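Local coordinates for protein predicted DNA-binding transcriptional regulator (PDB 7DWN) that probably regulates transcription by binding cis-regulatory DNA, as a tetrameric member of the LysR family, at residues A[173-178]-A[253-258]; A[189-194]-A[235-240]; A[167-172]-A[264-269]. All blocks are in the same frame, centred on the assembly; numbering follows the deposited sequence.

Overall arrangement
All three contacts lie in the LysR substrate-binding domain. Strand 160-174 runs through contacts 1 and 3 and also pairs with strand 238-241 of contact 2. The centres of contacts 1 and 2 are about 12 Å apart, those of contacts 2 and 3 about 17 Å, and those of contacts 1 and 3 about 18 Å. Val172 N meets Ala238 O at 2.9 Å, Ile257 N meets Pro171 O at 3.1 Å, and Ile257 CD1 packs on Ile237 CG2 at 3.8 Å. In the family fold, contact 3 falls on the strands that cross between the two subdomains, near where relatives bind effectors. Contacts 1 and 2 lie farther out, probably in the second subdomain.

Contact 1. Residues A[173-178]-A[253-258]; sequences SACDEM and KVAIIG
The sulfur of Cys175 lies against the methyl group of Ala255, with SG and CB 3.4 Å apart. SG stands anti to the carbonyl carbon of Cys175 (chi1 -84°), which points it along the partner chain. Closer to its backbone, Cys175 CB packs on Lys253 O at 3.3 Å. Beneath these side chains a short antiparallel ladder forms. Ser173 and Ala255 are a hydrogen-bonded pair: Ser173 N gives a nearly straight bond (165°) to Ala255 O at 3.0 Å, and Ala255 N returns one to Ser173 O at 2.9 Å. The last rung is weak. Cys175 N reaches Lys253 O at 2.8 Å, but the angle at the hydrogen is only 129°.

Ser173 O also receives a CA-H...O contact from Val254 CA, at 3.4 Å. Val254 points away overall, but its CG2 still touches Ser173 O; the side chain packs on Leu249 and Glu248 of helix 246-250. At the other end, Ile257 CG2 and CD1 lie against Ser173 OG, with CG2 3.3 Å from OG. Ile257 also touches Pro181 and Phe185. The hydroxyl of Ser173 has a weak hydrogen bond to Tyr183 O, so it keeps a polar partner among apolar neighbours. Backbone bonds thus hold the end of strand 160-174 to strand 254-256, while Cys175 SG, from beyond the last full rung, reaches back to the methyl of Ala255.

Contact 2. Residues A[189-194]-A[235-240]; sequences GAVPWL and QGIAWL
Ile237 is tied to the strand 191-195 by two backbone hydrogen bonds. Its N-H reaches Pro192 O at 2.9 Å, and its carbonyl oxygen accepts from Leu194 N, also at 2.9 Å. Both are close to straight. They flank Trp193 and make a single bridge, since the two segments diverge from it, with directions 76° apart.

Apolar packing lies on both sides of the bridge. Val191 CG1, anti to its own backbone nitrogen (chi1 -178°), meets Ile237 CG2 at 3.5 Å, and the two side chains cross at about a right angle. Leu194 CB approaches Ala238 CB at 4.1 Å. Leu194 then enters the apolar surface of helix 224-232, at Leu227, Leu230 and Val231, while Ile237 rests on Tyr183, Phe185 and Leu215.

Trp193 and Trp239 form an oblique aromatic pair: the five-membered ring of Trp193 and the six-membered ring of Trp239 have their planes at 81°. Trp193 NE1 comes 3.6 Å from Trp239 CZ3, at the edge of the Trp239 ring.

One water joins three polar groups. It accepts from Trp193 NE1 at 3.2 Å and from Trp239 N at 3.1 Å, and donates to Leu194 O at 2.9 Å.

Gln235 extends to the second subunit, where its OE1 has a weak hydrogen bond with Gln113 of that chain. Within the buried contact, the water satisfies groups of both segments where the backbones have already parted, and it helps fix the rotation of the Trp193 indole.

Contact 3. Residues A[167-172]-A[264-269]; sequences TELLPV and LPIEYY
Ile266 packs its forked side chain against Leu169 and the backbone of Thr167. From CB, the CG1 branch lies between the backbone nitrogen and the carbonyl carbon (chi1 54°). This brings CG1 over the neighbouring strand, 3.6 Å from Thr167 O. At the tip, Ile266 CD1 meets Leu169 CD2 at 3.8 Å. The shorter branch, Ile266 CG2, touches Leu169 CG, also at 3.8 Å. Both branches of Ile266 therefore touch Leu169, and the two side chains cross at about a right angle.

The backbones form an antiparallel ladder. Thr167 with Ile266 and Leu169 with Leu264 are hydrogen-bonded pairs, each with two bonds. The bond from Ile266 N to Thr167 O is nearly straight at the hydrogen. Between these pairs Glu168 and Pro265 form the non-hydrogen-bonded pair, with their side chains on the opposite face from Leu169 and Ile266. Between the strands, Glu168 CA makes a CA-H...O contact with Leu264 O at 3.2 Å. Further along, Thr167 OG1 sits at the edge of the Tyr268 ring, 3.4 Å from CE1.

In the LysR fold these are crossing strands between the two subdomains. They are strongly twisted, with their directions 136° apart where 180° would be exactly antiparallel. Helix 201-209 packs on the Leu169 and Ile266 face through Met202, Gln205 and Tyr201, and Ile209 adds to it at Leu264. Strand 238-241 borders the other edge of strand 160-174, with Leu170 bonded to Leu240 through the backbone.

Contact 1. Residues A[173-178]-A[253-258]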
loop_
_atom_site.group_PDB
_atom_site.type_symbol
_atom_site.label_atom_id
_atom_site.label_comp_id
_atom_site.label_asym_id
_atom_site.label_seq_id
_atom_site.Cartn_x
_atom_site.Cartn_y
_atom_site.Cartn_z
ATOM N N SER A 173 15.171 -24.733 -36.395
ATOM C CA SER A 173 15.069 -26.132 -36.011
ATOM C C SER A 173 16.459 -26.703 -35.775
ATOM O O SER A 173 17.456 -26.225 -36.325
ATOM C CB SER A 173 14.389 -26.986 -37.087
ATOM O OG SER A 173 13.163 -26.431 -37.491
ATOM N N ALA A 174 16.503 -27.762 -34.972
ATOM C CA ALA A 174 17.725 -28.532 -34.806
ATOM C C ALA A 174 18.112 -29.200 -36.122
ATOM O O ALA A 174 17.282 -29.418 -37.009
ATOM C CB ALA A 174 17.550 -29.590 -33.717
ATOM N N CYS A 175 19.393 -29.533 -36.242
ATOM C CA CYS A 175 19.919 -30.164 -37.440
ATOM C C CYS A 175 20.650 -31.447 -37.078
ATOM O O CYS A 175 21.274 -31.546 -36.017
ATOM C CB CYS A 175 20.863 -29.229 -38.200
ATOM S SG CYS A 175 20.025 -28.086 -39.302
ATOM N N ASP A 176 20.572 -32.426 -37.973
ATOM C CA ASP A 176 21.295 -33.668 -37.775
ATOM C C ASP A 176 22.800 -33.424 -37.870
ATOM O O ASP A 176 23.266 -32.324 -38.185
ATOM C CB ASP A 176 20.847 -34.720 -38.792
ATOM C CG ASP A 176 20.901 -34.215 -40.222
ATOM O OD1 ASP A 176 22.004 -33.879 -40.702
ATOM O OD2 ASP A 176 19.835 -34.174 -40.872
ATOM N N GLU A 177 23.567 -34.477 -37.583
ATOM C CA GLU A 177 25.020 -34.360 -37.613
ATOM C C GLU A 177 25.518 -34.004 -39.009
ATOM O O GLU A 177 26.489 -33.251 -39.156
ATOM C CB GLU A 177 25.656 -35.662 -37.121
ATOM C CG GLU A 177 25.024 -36.244 -35.857
ATOM C CD GLU A 177 25.342 -35.448 -34.602
ATOM O OE1 GLU A 177 26.046 -34.422 -34.695
ATOM O OE2 GLU A 177 24.890 -35.855 -33.512
ATOM N N MET A 178 24.869 -34.533 -40.050
ATOM C CA MET A 178 25.211 -34.109 -41.404
ATOM C C MET A 178 24.793 -32.668 -41.660
ATOM O O MET A 178 25.445 -31.964 -42.440
ATOM C CB MET A 178 24.563 -35.036 -42.433
ATOM C CG MET A 178 25.105 -36.453 -42.407
ATOM S SD MET A 178 26.906 -36.479 -42.488
ATOM C CE MET A 178 27.183 -35.798 -44.121
ATOM N N LYS A 253 24.559 -26.476 -36.083
ATOM C CA LYS A 253 23.716 -27.293 -35.219
ATOM C C LYS A 253 22.249 -26.909 -35.352
ATOM O O LYS A 253 21.368 -27.769 -35.245
ATOM C CB LYS A 253 24.167 -27.160 -33.765
ATOM C CG LYS A 253 25.627 -27.506 -33.534
ATOM C CD LYS A 253 25.990 -27.405 -32.062
ATOM C CE LYS A 253 27.419 -27.859 -31.819
ATOM N NZ LYS A 253 27.638 -29.253 -32.296
ATOM N N VAL A 254 21.973 -25.628 -35.584
ATOM C CA VAL A 254 20.624 -25.125 -35.785
ATOM C C VAL A 254 20.553 -24.525 -37.184
ATOM O O VAL A 254 21.567 -24.135 -37.769
ATOM C CB VAL A 254 20.234 -24.084 -34.712
ATOM C CG1 VAL A 254 20.788 -22.706 -35.062
ATOM C CG2 VAL A 254 18.732 -24.035 -34.517
ATOM N N ALA A 255 19.341 -24.465 -37.730
ATOM C CA ALA A 255 19.180 -23.870 -39.048
ATOM C C ALA A 255 17.841 -23.158 -39.153
ATOM O O ALA A 255 16.840 -23.578 -38.560
ATOM C CB ALA A 255 19.295 -24.906 -40.170
ATOM N N ILE A 256 17.850 -22.070 -39.924
ATOM C CA ILE A 256 16.625 -21.365 -40.270
ATOM C C ILE A 256 15.829 -22.212 -41.251
ATOM O O ILE A 256 16.368 -22.708 -42.250
ATOM C CB ILE A 256 16.946 -19.986 -40.863
ATOM C CG1 ILE A 256 17.950 -19.240 -39.983
ATOM C CG2 ILE A 256 15.672 -19.175 -41.031
ATOM C CD1 ILE A 256 18.437 -17.938 -40.586
ATOM N N ILE A 257 14.539 -22.381 -40.972
ATOM C CA ILE A 257 13.671 -23.235 -41.770
ATOM C C ILE A 257 12.505 -22.478 -42.375
ATOM O O ILE A 257 11.710 -23.074 -43.108
ATOM C CB ILE A 257 13.149 -24.428 -40.945
ATOM C CG1 ILE A 257 12.171 -23.935 -39.878
ATOM C CG2 ILE A 257 14.302 -25.174 -40.301
ATOM C CD1 ILE A 257 11.265 -25.010 -39.353
ATOM N N GLY A 258 12.368 -21.188 -42.088
ATOM C CA GLY A 258 11.224 -20.428 -42.533
ATOM C C GLY A 258 11.496 -19.619 -43.792
ATOM O O GLY A 258 12.629 -19.440 -44.228
#

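Contact 2. Residues A[189-194]-A[235-240]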
loop_
_atom_site.group_PDB
_atom_site.type_symbol
_atom_site.label_atom_id
_atom_site.label_comp_id
_atom_site.label_asym_id
_atom_site.label_seq_id
_atom_site.Cartn_x
_atom_site.Cartn_y
_atom_site.Cartn_z
ATOM N N GLY A 189 1.944 -31.129 -42.496
ATOM C CA GLY A 189 1.652 -31.604 -41.155
ATOM C C GLY A 189 2.277 -30.708 -40.101
ATOM O O GLY A 189 3.312 -30.077 -40.333
ATOM N N ALA A 190 1.637 -30.662 -38.932
ATOM C CA ALA A 190 2.013 -29.724 -37.884
ATOM C C ALA A 190 3.430 -29.980 -37.379
ATOM O O ALA A 190 4.010 -31.050 -37.579
ATOM C CB ALA A 190 1.017 -29.793 -36.723
ATOM N N VAL A 191 3.990 -28.971 -36.715
ATOM C CA VAL A 191 5.341 -29.023 -36.165
ATOM C C VAL A 191 5.266 -28.821 -34.654
ATOM O O VAL A 191 4.510 -27.952 -34.183
ATOM C CB VAL A 191 6.242 -27.962 -36.828
ATOM C CG1 VAL A 191 7.645 -28.035 -36.300
ATOM C CG2 VAL A 191 6.234 -28.144 -38.334
ATOM N N PRO A 192 6.002 -29.606 -33.864
ATOM C CA PRO A 192 6.128 -29.304 -32.433
ATOM C C PRO A 192 6.704 -27.912 -32.249
ATOM O O PRO A 192 7.791 -27.599 -32.740
ATOM C CB PRO A 192 7.078 -30.388 -31.921
ATOM C CG PRO A 192 7.795 -30.874 -33.130
ATOM C CD PRO A 192 6.799 -30.779 -34.245
ATOM N N TRP A 193 5.963 -27.068 -31.537
ATOM C CA TRP A 193 6.249 -25.646 -31.458
ATOM C C TRP A 193 6.596 -25.295 -30.018
ATOM O O TRP A 193 5.809 -25.564 -29.100
ATOM C CB TRP A 193 5.047 -24.843 -31.956
ATOM C CG TRP A 193 5.194 -23.365 -31.883
ATOM C CD1 TRP A 193 6.346 -22.642 -31.966
ATOM C CD2 TRP A 193 4.137 -22.419 -31.702
ATOM N NE1 TRP A 193 6.070 -21.300 -31.851
ATOM C CE2 TRP A 193 4.719 -21.139 -31.685
ATOM C CE3 TRP A 193 2.753 -22.533 -31.551
ATOM C CZ2 TRP A 193 3.965 -19.981 -31.525
ATOM C CZ3 TRP A 193 2.006 -21.385 -31.392
ATOM C CH2 TRP A 193 2.612 -20.124 -31.379
ATOM N N LEU A 194 7.785 -24.727 -29.831
ATOM C CA LEU A 194 8.247 -24.215 -28.548
ATOM C C LEU A 194 8.034 -22.707 -28.563
ATOM O O LEU A 194 8.745 -21.980 -29.263
ATOM C CB LEU A 194 9.717 -24.563 -28.327
ATOM C CG LEU A 194 10.115 -26.008 -28.639
ATOM C CD1 LEU A 194 11.624 -26.143 -28.749
ATOM C CD2 LEU A 194 9.574 -26.948 -27.580
ATOM N N GLN A 235 13.597 -31.036 -29.839
ATOM C CA GLN A 235 12.241 -31.166 -29.320
ATOM C C GLN A 235 11.209 -30.423 -30.156
ATOM O O GLN A 235 10.026 -30.773 -30.105
ATOM C CB GLN A 235 12.180 -30.671 -27.873
ATOM C CG GLN A 235 13.021 -31.488 -26.907
ATOM C CD GLN A 235 12.588 -32.942 -26.848
ATOM O OE1 GLN A 235 13.421 -33.849 -26.827
ATOM N NE2 GLN A 235 11.280 -33.171 -26.819
ATOM N N GLY A 236 11.622 -29.414 -30.915
ATOM C CA GLY A 236 10.686 -28.661 -31.724
ATOM C C GLY A 236 11.371 -27.467 -32.359
ATOM O O GLY A 236 12.600 -27.356 -32.350
ATOM N N ILE A 237 10.552 -26.579 -32.911
ATOM C CA ILE A 237 11.040 -25.377 -33.570
ATOM C C ILE A 237 10.760 -24.180 -32.679
ATOM O O ILE A 237 9.887 -24.213 -31.807
ATOM C CB ILE A 237 10.399 -25.165 -34.954
ATOM C CG1 ILE A 237 8.898 -24.900 -34.808
ATOM C CG2 ILE A 237 10.644 -26.365 -35.821
ATOM C CD1 ILE A 237 8.357 -23.948 -35.845
ATOM N N ALA A 238 11.496 -23.096 -32.920
ATOM C CA ALA A 238 11.187 -21.893 -32.159
ATOM C C ALA A 238 11.690 -20.661 -32.896
ATOM O O ALA A 238 12.646 -20.730 -33.666
ATOM C CB ALA A 238 11.788 -21.946 -30.749
ATOM N N TRP A 239 11.027 -19.533 -32.646
ATOM C CA TRP A 239 11.478 -18.239 -33.143
ATOM C C TRP A 239 12.466 -17.675 -32.130
ATOM O O TRP A 239 12.075 -17.202 -31.061
ATOM C CB TRP A 239 10.301 -17.296 -33.367
ATOM C CG TRP A 239 9.661 -17.460 -34.709
ATOM C CD1 TRP A 239 9.869 -16.691 -35.817
ATOM C CD2 TRP A 239 8.715 -18.463 -35.087
ATOM N NE1 TRP A 239 9.105 -17.153 -36.863
ATOM C CE2 TRP A 239 8.387 -18.240 -36.440
ATOM C CE3 TRP A 239 8.113 -19.528 -34.413
ATOM C CZ2 TRP A 239 7.485 -19.049 -37.130
ATOM C CZ3 TRP A 239 7.216 -20.324 -35.097
ATOM C CH2 TRP A 239 6.910 -20.081 -36.442
ATOM N N LEU A 240 13.743 -17.728 -32.466
ATOM C CA LEU A 240 14.768 -17.259 -31.555
ATOM C C LEU A 240 15.417 -15.988 -32.083
ATOM O O LEU A 240 15.564 -15.829 -33.301
ATOM C CB LEU A 240 15.842 -18.331 -31.344
ATOM C CG LEU A 240 15.306 -19.666 -30.823
ATOM C CD1 LEU A 240 16.431 -20.667 -30.612
ATOM C CD2 LEU A 240 14.535 -19.441 -29.537
HETATM O O HOH W 1 8.563 -19.516 -30.795
#

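Contact 3. Residues A[167-172]-A[264-269]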
loop_
_atom_site.group_PDB
_atom_site.type_symbol
_atom_site.label_atom_id
_atom_site.label_comp_id
_atom_site.label_asym_id
_atom_site.label_seq_id
_atom_site.Cartn_x
_atom_site.Cartn_y
_atom_site.Cartn_z
ATOM N N THR A 167 17.047 -6.394 -34.900
ATOM C CA THR A 167 17.410 -7.788 -35.108
ATOM C C THR A 167 16.167 -8.517 -35.618
ATOM O O THR A 167 15.116 -7.908 -35.829
ATOM C CB THR A 167 17.960 -8.375 -33.796
ATOM O OG1 THR A 167 18.964 -7.493 -33.277
ATOM C CG2 THR A 167 18.583 -9.749 -33.986
ATOM N N GLU A 168 16.276 -9.827 -35.832
ATOM C CA GLU A 168 15.144 -10.633 -36.260
ATOM C C GLU A 168 14.966 -11.841 -35.351
ATOM O O GLU A 168 15.937 -12.436 -34.874
ATOM C CB GLU A 168 15.307 -11.121 -37.705
ATOM C CG GLU A 168 15.576 -10.033 -38.729
ATOM C CD GLU A 168 15.627 -10.581 -40.143
ATOM O OE1 GLU A 168 14.597 -10.521 -40.846
ATOM O OE2 GLU A 168 16.695 -11.090 -40.544
ATOM N N LEU A 169 13.704 -12.179 -35.107
ATOM C CA LEU A 169 13.316 -13.504 -34.646
ATOM C C LEU A 169 13.299 -14.440 -35.845
ATOM O O LEU A 169 12.509 -14.245 -36.781
ATOM C CB LEU A 169 11.941 -13.469 -33.984
ATOM C CG LEU A 169 11.799 -12.688 -32.679
ATOM C CD1 LEU A 169 10.336 -12.584 -32.278
ATOM C CD2 LEU A 169 12.607 -13.362 -31.587
ATOM N N LEU A 170 14.180 -15.439 -35.822
ATOM C CA LEU A 170 14.331 -16.438 -36.867
ATOM C C LEU A 170 13.689 -17.740 -36.428
ATOM O O LEU A 170 13.985 -18.225 -35.322
ATOM C CB LEU A 170 15.808 -16.670 -37.169
ATOM C CG LEU A 170 16.651 -15.425 -37.446
ATOM C CD1 LEU A 170 18.108 -15.807 -37.644
ATOM C CD2 LEU A 170 16.122 -14.677 -38.657
ATOM N N PRO A 171 12.789 -18.308 -37.231
ATOM C CA PRO A 171 12.262 -19.648 -36.934
ATOM C C PRO A 171 13.317 -20.697 -37.250
ATOM O O PRO A 171 13.760 -20.827 -38.394
ATOM C CB PRO A 171 11.046 -19.765 -37.858
ATOM C CG PRO A 171 11.358 -18.847 -38.998
ATOM C CD PRO A 171 12.160 -17.709 -38.421
ATOM N N VAL A 172 13.729 -21.442 -36.228
ATOM C CA VAL A 172 14.847 -22.360 -36.357
ATOM C C VAL A 172 14.460 -23.742 -35.850
ATOM O O VAL A 172 13.568 -23.908 -35.006
ATOM C CB VAL A 172 16.101 -21.859 -35.613
ATOM C CG1 VAL A 172 16.611 -20.575 -36.241
ATOM C CG2 VAL A 172 15.799 -21.664 -34.137
ATOM N N LEU A 264 10.964 -12.237 -38.304
ATOM C CA LEU A 264 10.195 -11.106 -37.794
ATOM C C LEU A 264 11.108 -10.052 -37.194
ATOM O O LEU A 264 11.968 -10.391 -36.375
ATOM C CB LEU A 264 9.195 -11.584 -36.740
ATOM C CG LEU A 264 8.233 -12.675 -37.207
ATOM C CD1 LEU A 264 7.624 -13.386 -36.013
ATOM C CD2 LEU A 264 7.149 -12.083 -38.092
ATOM N N PRO A 265 10.960 -8.776 -37.540
ATOM C CA PRO A 265 11.834 -7.757 -36.947
ATOM C C PRO A 265 11.502 -7.509 -35.482
ATOM O O PRO A 265 10.338 -7.519 -35.077
ATOM C CB PRO A 265 11.561 -6.515 -37.802
ATOM C CG PRO A 265 10.178 -6.714 -38.308
ATOM C CD PRO A 265 10.030 -8.198 -38.526
ATOM N N ILE A 266 12.551 -7.301 -34.684
ATOM C CA ILE A 266 12.437 -6.855 -33.301
ATOM C C ILE A 266 13.502 -5.791 -33.067
ATOM O O ILE A 266 14.499 -5.712 -33.786
ATOM C CB ILE A 266 12.594 -8.005 -32.276
ATOM C CG1 ILE A 266 13.900 -8.771 -32.510
ATOM C CG2 ILE A 266 11.395 -8.942 -32.321
ATOM C CD1 ILE A 266 14.165 -9.852 -31.472
ATOM N N GLU A 267 13.277 -4.955 -32.058
ATOM C CA GLU A 267 14.207 -3.890 -31.707
ATOM C C GLU A 267 14.428 -3.908 -30.205
ATOM O O GLU A 267 13.499 -4.201 -29.447
ATOM C CB GLU A 267 13.670 -2.515 -32.128
ATOM C CG GLU A 267 13.315 -2.399 -33.598
ATOM C CD GLU A 267 12.366 -1.251 -33.869
ATOM O OE1 GLU A 267 11.997 -0.546 -32.905
ATOM O OE2 GLU A 267 11.984 -1.058 -35.043
ATOM N N TYR A 268 15.646 -3.600 -29.760
ATOM C CA TYR A 268 15.841 -3.445 -28.325
ATOM C C TYR A 268 16.499 -2.109 -28.005
ATOM O O TYR A 268 17.271 -1.561 -28.798
ATOM C CB TYR A 268 16.626 -4.614 -27.695
ATOM C CG TYR A 268 17.889 -5.044 -28.394
ATOM C CD1 TYR A 268 17.852 -5.991 -29.407
ATOM C CD2 TYR A 268 19.122 -4.543 -28.006
ATOM C CE1 TYR A 268 19.005 -6.405 -30.037
ATOM C CE2 TYR A 268 20.284 -4.951 -28.630
ATOM C CZ TYR A 268 20.219 -5.882 -29.645
ATOM O OH TYR A 268 21.372 -6.294 -30.274
ATOM N N TYR A 269 16.163 -1.595 -26.821
ATOM C CA TYR A 269 16.410 -0.221 -26.423
ATOM C C TYR A 269 17.068 -0.145 -25.053
ATOM O O TYR A 269 16.928 -1.042 -24.208
ATOM C CB TYR A 269 15.110 0.582 -26.342
ATOM C CG TYR A 269 14.443 0.905 -27.656
ATOM C CD1 TYR A 269 13.689 -0.047 -28.330
ATOM C CD2 TYR A 269 14.541 2.177 -28.205
ATOM C CE1 TYR A 269 13.066 0.258 -29.527
ATOM C CE2 TYR A 269 13.925 2.490 -29.400
ATOM C CZ TYR A 269 13.189 1.528 -30.055
ATOM O OH TYR A 269 12.576 1.842 -31.243
#